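Local coordinates for formate dehydrogenase (Staphylococcus aureus, PDB 6TTB), which catalyses the NAD-dependent oxidation of formate to carbon dioxide, as a two-domain enzyme of the D-2-hydroxyacid dehydrogenase family, at residues A[343-346]-A[347-350]; A[306-309]-A[310-313]; A[255-258]-A[259-263]. One frame throughout, in Å; residues are numbered along the deposited sequence.

Contact 1: A[343-346]-A[347-350]; sequences ILER and FFNH
Ile343 O takes the backbone N-H of Phe347 at 2.7 Å in an almost linear bond (178° at the hydrogen), a regular alpha-helical link one turn before helix 330-348 ends in a Schellman motif. His350, with positive phi, is its C-prime residue: Glu351 N returns to Arg346 O, and His350 N bonds to Phe347 O at 3.2 Å. Between these links the carbonyls are shared. Asn349, the first residue to leave helical phi/psi, divides its N-H between Glu345 O, 3.2 Å from Asn349 N, and Arg346 O at 2.9 Å. The first partner is met nearly head-on, whereas the second is approached from above its carbonyl plane, 60° out of it. Glu345 O also accepts a weak, strongly bent bond from Phe348 N at 2.9 Å. Phe348 N points to Leu344 O as well, a bond whose acceptor position is doubtful.

The charged side chains turn from the helix end to partners of their own. Glu345, its chain bent at chi2 (59°), gives OE1 to a salt bridge with Arg66, and OE2 is hydrogen-bonded elsewhere too, while Arg346 runs extended from CG to NE, its NE paired with Asp342 and its NH1 on Pro352 O, so the guanidinium is held by one residue before the helix end and one after it.

The apolar face packs on the parallel sheet of the first domain, Leu344 lying against Ile91 and Ile115 of the sheet and against Leu63 of helix 59-64, Phe347 against Val89 and Leu113, while Phe348 stacks its ring with that of His68. Within the helix, Leu344 CA stands over one face of the Phe348 ring, offset toward the rim, and Leu344 CB comes within 3.9 Å of Phe348 CE2.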
loop_
_atom_site.group_PDB
_atom_site.type_symbol
_atom_site.label_atom_id
_atom_site.label_comp_id
_atom_site.label_asym_id
_atom_site.label_seq_id
_atom_site.Cartn_x
_atom_site.Cartn_y
_atom_site.Cartn_z
ATOM N N ILE A 343 -5.216 32.641 -8.526
ATOM C CA ILE A 343 -3.988 33.267 -8.991
ATOM C C ILE A 343 -4.311 34.222 -10.135
ATOM O O ILE A 343 -3.996 35.409 -10.049
ATOM C CB ILE A 343 -2.986 32.180 -9.410
ATOM C CG1 ILE A 343 -2.130 31.723 -8.223
ATOM C CG2 ILE A 343 -2.152 32.610 -10.600
ATOM C CD1 ILE A 343 -1.799 30.236 -8.247
ATOM N N LEU A 344 -4.890 33.670 -11.223
ATOM C CA LEU A 344 -5.216 34.435 -12.422
ATOM C C LEU A 344 -6.042 35.680 -12.065
ATOM O O LEU A 344 -5.908 36.717 -12.703
ATOM C CB LEU A 344 -5.992 33.551 -13.375
ATOM C CG LEU A 344 -5.256 32.329 -13.903
ATOM C CD1 LEU A 344 -6.160 31.538 -14.836
ATOM C CD2 LEU A 344 -4.003 32.717 -14.635
ATOM N N GLU A 345 -6.915 35.564 -11.060
ATOM C CA GLU A 345 -7.726 36.684 -10.611
ATOM C C GLU A 345 -6.789 37.786 -10.054
ATOM O O GLU A 345 -6.662 38.877 -10.640
ATOM C CB GLU A 345 -8.802 36.159 -9.651
ATOM C CG GLU A 345 -10.032 37.023 -9.579
ATOM C CD GLU A 345 -10.733 37.218 -10.905
ATOM O OE1 GLU A 345 -11.577 36.389 -11.221
ATOM O OE2 GLU A 345 -10.408 38.197 -11.633
ATOM N N ARG A 346 -6.031 37.449 -9.002
ATOM C CA ARG A 346 -5.057 38.388 -8.463
ATOM C C ARG A 346 -4.142 38.940 -9.577
ATOM O O ARG A 346 -3.956 40.141 -9.706
ATOM C CB ARG A 346 -4.227 37.716 -7.376
ATOM C CG ARG A 346 -5.060 37.079 -6.287
ATOM C CD ARG A 346 -4.195 36.838 -5.069
ATOM N NE ARG A 346 -4.915 36.007 -4.095
ATOM C CZ ARG A 346 -4.734 36.082 -2.785
ATOM N NH1 ARG A 346 -3.796 36.878 -2.282
ATOM N NH2 ARG A 346 -5.421 35.304 -1.986
ATOM N N PHE A 347 -3.563 38.054 -10.385
ATOM C CA PHE A 347 -2.721 38.504 -11.477
ATOM C C PHE A 347 -3.402 39.631 -12.241
ATOM O O PHE A 347 -2.800 40.672 -12.441
ATOM C CB PHE A 347 -2.382 37.345 -12.411
ATOM C CG PHE A 347 -1.443 37.716 -13.527
ATOM C CD1 PHE A 347 -0.218 38.269 -13.251
ATOM C CD2 PHE A 347 -1.845 37.636 -14.844
ATOM C CE1 PHE A 347 0.618 38.679 -14.260
ATOM C CE2 PHE A 347 -1.036 38.105 -15.862
ATOM C CZ PHE A 347 0.191 38.625 -15.559
ATOM N N PHE A 348 -4.653 39.410 -12.675
ATOM C CA PHE A 348 -5.271 40.285 -13.642
ATOM C C PHE A 348 -5.596 41.589 -12.982
ATOM O O PHE A 348 -5.934 42.537 -13.676
ATOM C CB PHE A 348 -6.618 39.795 -14.136
ATOM C CG PHE A 348 -6.551 38.568 -14.975
ATOM C CD1 PHE A 348 -5.546 38.416 -15.929
ATOM C CD2 PHE A 348 -7.448 37.523 -14.789
ATOM C CE1 PHE A 348 -5.451 37.245 -16.695
ATOM C CE2 PHE A 348 -7.397 36.381 -15.608
ATOM C CZ PHE A 348 -6.392 36.234 -16.552
ATOM N N ASN A 349 -5.543 41.648 -11.651
ATOM C CA ASN A 349 -5.660 42.983 -11.086
ATOM C C ASN A 349 -4.690 43.149 -9.936
ATOM O O ASN A 349 -5.057 43.591 -8.852
ATOM C CB ASN A 349 -7.105 43.409 -10.883
ATOM C CG ASN A 349 -7.878 42.227 -10.410
ATOM O OD1 ASN A 349 -7.362 41.527 -9.568
ATOM N ND2 ASN A 349 -8.987 41.901 -11.045
ATOM N N HIS A 350 -3.424 42.875 -10.236
ATOM C CA HIS A 350 -2.341 43.529 -9.530
ATOM C C HIS A 350 -2.583 43.427 -8.021
ATOM O O HIS A 350 -2.205 44.306 -7.270
ATOM C CB HIS A 350 -2.153 44.964 -10.069
ATOM C CG HIS A 350 -1.780 45.008 -11.524
ATOM N ND1 HIS A 350 -2.737 45.070 -12.562
ATOM C CD2 HIS A 350 -0.592 44.944 -12.153
ATOM C CE1 HIS A 350 -2.121 45.062 -13.749
ATOM N NE2 HIS A 350 -0.840 44.976 -13.533
#

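Contact 2: A[306-309]-A[310-313]; sequences PAPA and DHPW
A type I beta turn runs from Pro308 to His311, with Ala309 and Asp310 at its corners, and is closed by a hydrogen bond from His311 N to Pro308 O of 2.8 Å (152° at the hydrogen), with the donor lying 51° out of the carbonyl plane. Inside the bend the side chains meet lightly. The His311 ring presents an edge to proline, CD2 standing 4.0 Å from Pro308 CD, while Ala307 CB lies 4.3 Å from His311 CB. With CG trans to its own backbone N (chi1 -164°), His311 swings its ring past the turn to Trp313. There His311 ND1 accepts Trp313 N at 3.1 Å, the donor lying in the ring plane, and CE1 sits over one face of the indole, offset toward its rim. Trp302 meets the imidazole edge-to-face.

The loop follows strand 294-299 of the NAD-binding domain and also reaches the dimer interface, where Pro306 and Ala307 pack on Trp174 of the second subunit. The other ring nitrogen, His311 NE2, bonds to Tyr303 O. Because ND1 receives a hydrogen and NE2 faces a carbonyl oxygen, the pattern is consistent with a neutral imidazole protonated on NE2, its rotation fixed by both nitrogens.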
loop_
_atom_site.group_PDB
_atom_site.type_symbol
_atom_site.label_atom_id
_atom_site.label_comp_id
_atom_site.label_asym_id
_atom_site.label_seq_id
_atom_site.Cartn_x
_atom_site.Cartn_y
_atom_site.Cartn_z
ATOM N N PRO A 306 7.189 13.719 -18.794
ATOM C CA PRO A 306 6.691 12.350 -18.586
ATOM C C PRO A 306 7.834 11.362 -18.592
ATOM O O PRO A 306 8.804 11.575 -19.247
ATOM C CB PRO A 306 5.768 12.061 -19.759
ATOM C CG PRO A 306 5.418 13.478 -20.299
ATOM C CD PRO A 306 6.600 14.384 -19.962
ATOM N N ALA A 307 7.721 10.312 -17.800
ATOM C CA ALA A 307 8.630 9.193 -17.868
ATOM C C ALA A 307 8.614 8.602 -19.281
ATOM O O ALA A 307 7.568 8.236 -19.827
ATOM C CB ALA A 307 8.284 8.177 -16.808
ATOM N N PRO A 308 9.785 8.535 -19.934
ATOM C CA PRO A 308 9.871 7.912 -21.242
ATOM C C PRO A 308 9.387 6.485 -21.075
ATOM O O PRO A 308 9.561 5.889 -19.978
ATOM C CB PRO A 308 11.376 7.957 -21.599
ATOM C CG PRO A 308 11.921 9.084 -20.750
ATOM C CD PRO A 308 11.046 9.153 -19.489
ATOM N N ALA A 309 8.807 5.936 -22.175
ATOM C CA ALA A 309 8.182 4.630 -22.121
ATOM C C ALA A 309 9.154 3.553 -21.604
ATOM O O ALA A 309 8.704 2.549 -20.999
ATOM C CB ALA A 309 7.633 4.266 -23.440
ATOM N N ASP A 310 10.460 3.739 -21.817
ATOM C CA ASP A 310 11.383 2.672 -21.440
ATOM C C ASP A 310 12.144 3.067 -20.164
ATOM O O ASP A 310 13.267 2.605 -19.947
ATOM C CB ASP A 310 12.440 2.387 -22.511
ATOM C CG ASP A 310 11.890 2.094 -23.919
ATOM O OD1 ASP A 310 11.327 0.936 -24.093
ATOM O OD2 ASP A 310 12.014 3.046 -24.884
ATOM N N HIS A 311 11.578 3.980 -19.344
ATOM C CA HIS A 311 12.307 4.346 -18.148
ATOM C C HIS A 311 12.569 3.068 -17.349
ATOM O O HIS A 311 11.636 2.306 -17.059
ATOM C CB HIS A 311 11.525 5.371 -17.364
ATOM C CG HIS A 311 12.295 6.092 -16.326
ATOM N ND1 HIS A 311 12.842 5.423 -15.227
ATOM C CD2 HIS A 311 12.586 7.452 -16.184
ATOM C CE1 HIS A 311 13.431 6.326 -14.414
ATOM N NE2 HIS A 311 13.295 7.626 -15.017
ATOM N N PRO A 312 13.826 2.805 -16.911
ATOM C CA PRO A 312 14.133 1.558 -16.216
ATOM C C PRO A 312 13.401 1.408 -14.870
ATOM O O PRO A 312 13.271 0.315 -14.356
ATOM C CB PRO A 312 15.637 1.605 -16.036
ATOM C CG PRO A 312 15.994 3.085 -16.018
ATOM C CD PRO A 312 14.926 3.780 -16.839
ATOM N N TRP A 313 12.886 2.507 -14.317
ATOM C CA TRP A 313 12.122 2.431 -13.074
ATOM C C TRP A 313 10.799 1.701 -13.295
ATOM O O TRP A 313 10.158 1.298 -12.350
ATOM C CB TRP A 313 11.889 3.822 -12.473
ATOM C CG TRP A 313 13.072 4.368 -11.732
ATOM C CD1 TRP A 313 14.303 3.794 -11.627
ATOM C CD2 TRP A 313 13.134 5.618 -11.005
ATOM N NE1 TRP A 313 15.144 4.611 -10.909
ATOM C CE2 TRP A 313 14.454 5.735 -10.509
ATOM C CE3 TRP A 313 12.192 6.596 -10.649
ATOM C CZ2 TRP A 313 14.870 6.834 -9.745
ATOM C CZ3 TRP A 313 12.618 7.718 -9.973
ATOM C CH2 TRP A 313 13.935 7.813 -9.497
#

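Contact 3: A[255-258]-A[259-263]; sequences NLFD and KDVLS
The side chain of Val261 leaves the backbone toward the preceding loop and splits its two methyls between the residues there. Val261 CG1 comes obliquely onto the Phe257 ring, 3.7 Å from Phe257 CD2, neither squarely over the face nor at the edge. The other branch, Val261 CG2, turns to Leu256 and lies 4.1 Å from Leu256 CD1. Leu262 completes the fit from the next position: its CD2 lies near the plane of the Phe257 ring, at the edge, and rests 4.2 Å from Phe257 CB. Phe257 thus has one methyl from each of two successive helix residues beside it.

The chain bends here through an inverse gamma turn centred on Phe257 and goes on to an N-cap at Asp258 for helix 259-264, a crossover helix of the Rossmann-type domain between strands 242-245 and 269-273. Asp258 CG is held between its backbone N and carbonyl carbon (chi1 51°), which brings OD1 over the helix start: Val261 N is 3.3 Å from it, straight but weak, and Asp260 N 3.4 Å, weak and bent. Asp258 O meanwhile accepts Leu262 N at 3.1 Å.

Farther out, Leu262 lies against Ala284 and Ala288 of helix 282-291, Val261 against Val237, and Leu256 against Phe233, the Leu256 side chain being about 5 Å from the bound NAD. On the outer side Asp258 OD2 and Asp260 OD2 approach to 3.9 Å, their carboxylate planes 77° apart.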
loop_
_atom_site.group_PDB
_atom_site.type_symbol
_atom_site.label_atom_id
_atom_site.label_comp_id
_atom_site.label_asym_id
_atom_site.label_seq_id
_atom_site.Cartn_x
_atom_site.Cartn_y
_atom_site.Cartn_z
ATOM N N ASN A 255 20.162 14.634 -6.655
ATOM C CA ASN A 255 20.990 13.446 -6.703
ATOM C C ASN A 255 21.532 13.007 -5.330
ATOM O O ASN A 255 22.467 12.228 -5.278
ATOM C CB ASN A 255 22.162 13.625 -7.619
ATOM C CG ASN A 255 22.471 12.310 -8.286
ATOM O OD1 ASN A 255 21.556 11.637 -8.775
ATOM N ND2 ASN A 255 23.718 11.909 -8.287
ATOM N N LEU A 256 20.856 13.393 -4.223
ATOM C CA LEU A 256 21.311 13.059 -2.882
ATOM C C LEU A 256 21.367 11.570 -2.674
ATOM O O LEU A 256 22.222 11.126 -2.005
ATOM C CB LEU A 256 20.400 13.671 -1.826
ATOM C CG LEU A 256 20.794 13.314 -0.382
ATOM C CD1 LEU A 256 22.325 13.523 -0.132
ATOM C CD2 LEU A 256 19.951 14.074 0.636
ATOM N N PHE A 257 20.347 10.827 -3.055
ATOM C CA PHE A 257 20.382 9.378 -2.789
ATOM C C PHE A 257 21.057 8.700 -3.963
ATOM O O PHE A 257 20.352 8.346 -4.902
ATOM C CB PHE A 257 18.969 8.841 -2.602
ATOM C CG PHE A 257 18.338 9.189 -1.295
ATOM C CD1 PHE A 257 17.858 10.467 -1.051
ATOM C CD2 PHE A 257 18.221 8.243 -0.288
ATOM C CE1 PHE A 257 17.376 10.817 0.213
ATOM C CE2 PHE A 257 17.676 8.585 0.954
ATOM C CZ PHE A 257 17.239 9.871 1.192
ATOM N N ASP A 258 22.400 8.887 -4.051
ATOM C CA ASP A 258 23.244 8.345 -5.134
ATOM C C ASP A 258 23.725 6.960 -4.751
ATOM O O ASP A 258 23.184 6.369 -3.841
ATOM C CB ASP A 258 24.460 9.219 -5.467
ATOM C CG ASP A 258 25.310 9.616 -4.248
ATOM O OD1 ASP A 258 24.869 9.338 -3.131
ATOM O OD2 ASP A 258 26.421 10.277 -4.443
ATOM N N LYS A 259 24.755 6.454 -5.429
ATOM C CA LYS A 259 25.219 5.118 -5.081
ATOM C C LYS A 259 25.608 5.088 -3.606
ATOM O O LYS A 259 25.348 4.102 -2.903
ATOM C CB LYS A 259 26.370 4.591 -5.920
ATOM C CG LYS A 259 26.707 3.164 -5.487
ATOM C CD LYS A 259 28.071 2.489 -5.958
ATOM C CE LYS A 259 28.202 1.082 -5.368
ATOM N NZ LYS A 259 29.004 0.139 -6.204
ATOM N N ASP A 260 26.151 6.215 -3.132
ATOM C CA ASP A 260 26.839 6.248 -1.849
ATOM C C ASP A 260 25.869 6.105 -0.708
ATOM O O ASP A 260 26.102 5.289 0.208
ATOM C CB ASP A 260 27.492 7.587 -1.630
ATOM C CG ASP A 260 28.876 7.620 -2.246
ATOM O OD1 ASP A 260 29.417 6.498 -2.565
ATOM O OD2 ASP A 260 29.418 8.739 -2.396
ATOM N N VAL A 261 24.828 6.984 -0.749
ATOM C CA VAL A 261 23.724 7.000 0.195
ATOM C C VAL A 261 22.922 5.684 0.140
ATOM O O VAL A 261 22.674 5.080 1.166
ATOM C CB VAL A 261 22.766 8.183 -0.005
ATOM C CG1 VAL A 261 21.696 8.134 1.075
ATOM C CG2 VAL A 261 23.445 9.530 -0.024
ATOM N N LEU A 262 22.408 5.297 -1.035
ATOM C CA LEU A 262 21.781 3.990 -1.114
ATOM C C LEU A 262 22.660 3.029 -0.353
ATOM O O LEU A 262 22.180 2.379 0.532
ATOM C CB LEU A 262 21.619 3.557 -2.575
ATOM C CG LEU A 262 20.694 4.454 -3.394
ATOM C CD1 LEU A 262 20.471 3.940 -4.806
ATOM C CD2 LEU A 262 19.356 4.670 -2.679
ATOM N N SER A 263 23.958 2.975 -0.683
ATOM C CA SER A 263 24.887 2.008 -0.086
ATOM C C SER A 263 24.797 1.965 1.464
ATOM O O SER A 263 24.922 0.919 2.048
ATOM C CB SER A 263 26.349 2.214 -0.604
#

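Each contact mixes buried and exposed residues. Contact 1 closes a helix and contact 3 opens one, so their backbone chemistry is reversed: main-chain carbonyls are satisfied by late amides in 343-350, whereas a carboxylate serves early amides in 255-263. Contact 2 has no helix end: one amide-carbonyl bond closes a turn, and a histidine ring is held by main-chain groups. In place, contacts 2 and 3 share the NAD-binding domain, their centres about 20 Å apart, and both touch helix 282-291. Contact 1 packs on the other domain's sheet, with its centre about 42 Å from that of contact 3. Of the three, only contact 2 reaches the second subunit, and contact 3 lies nearest the cofactor.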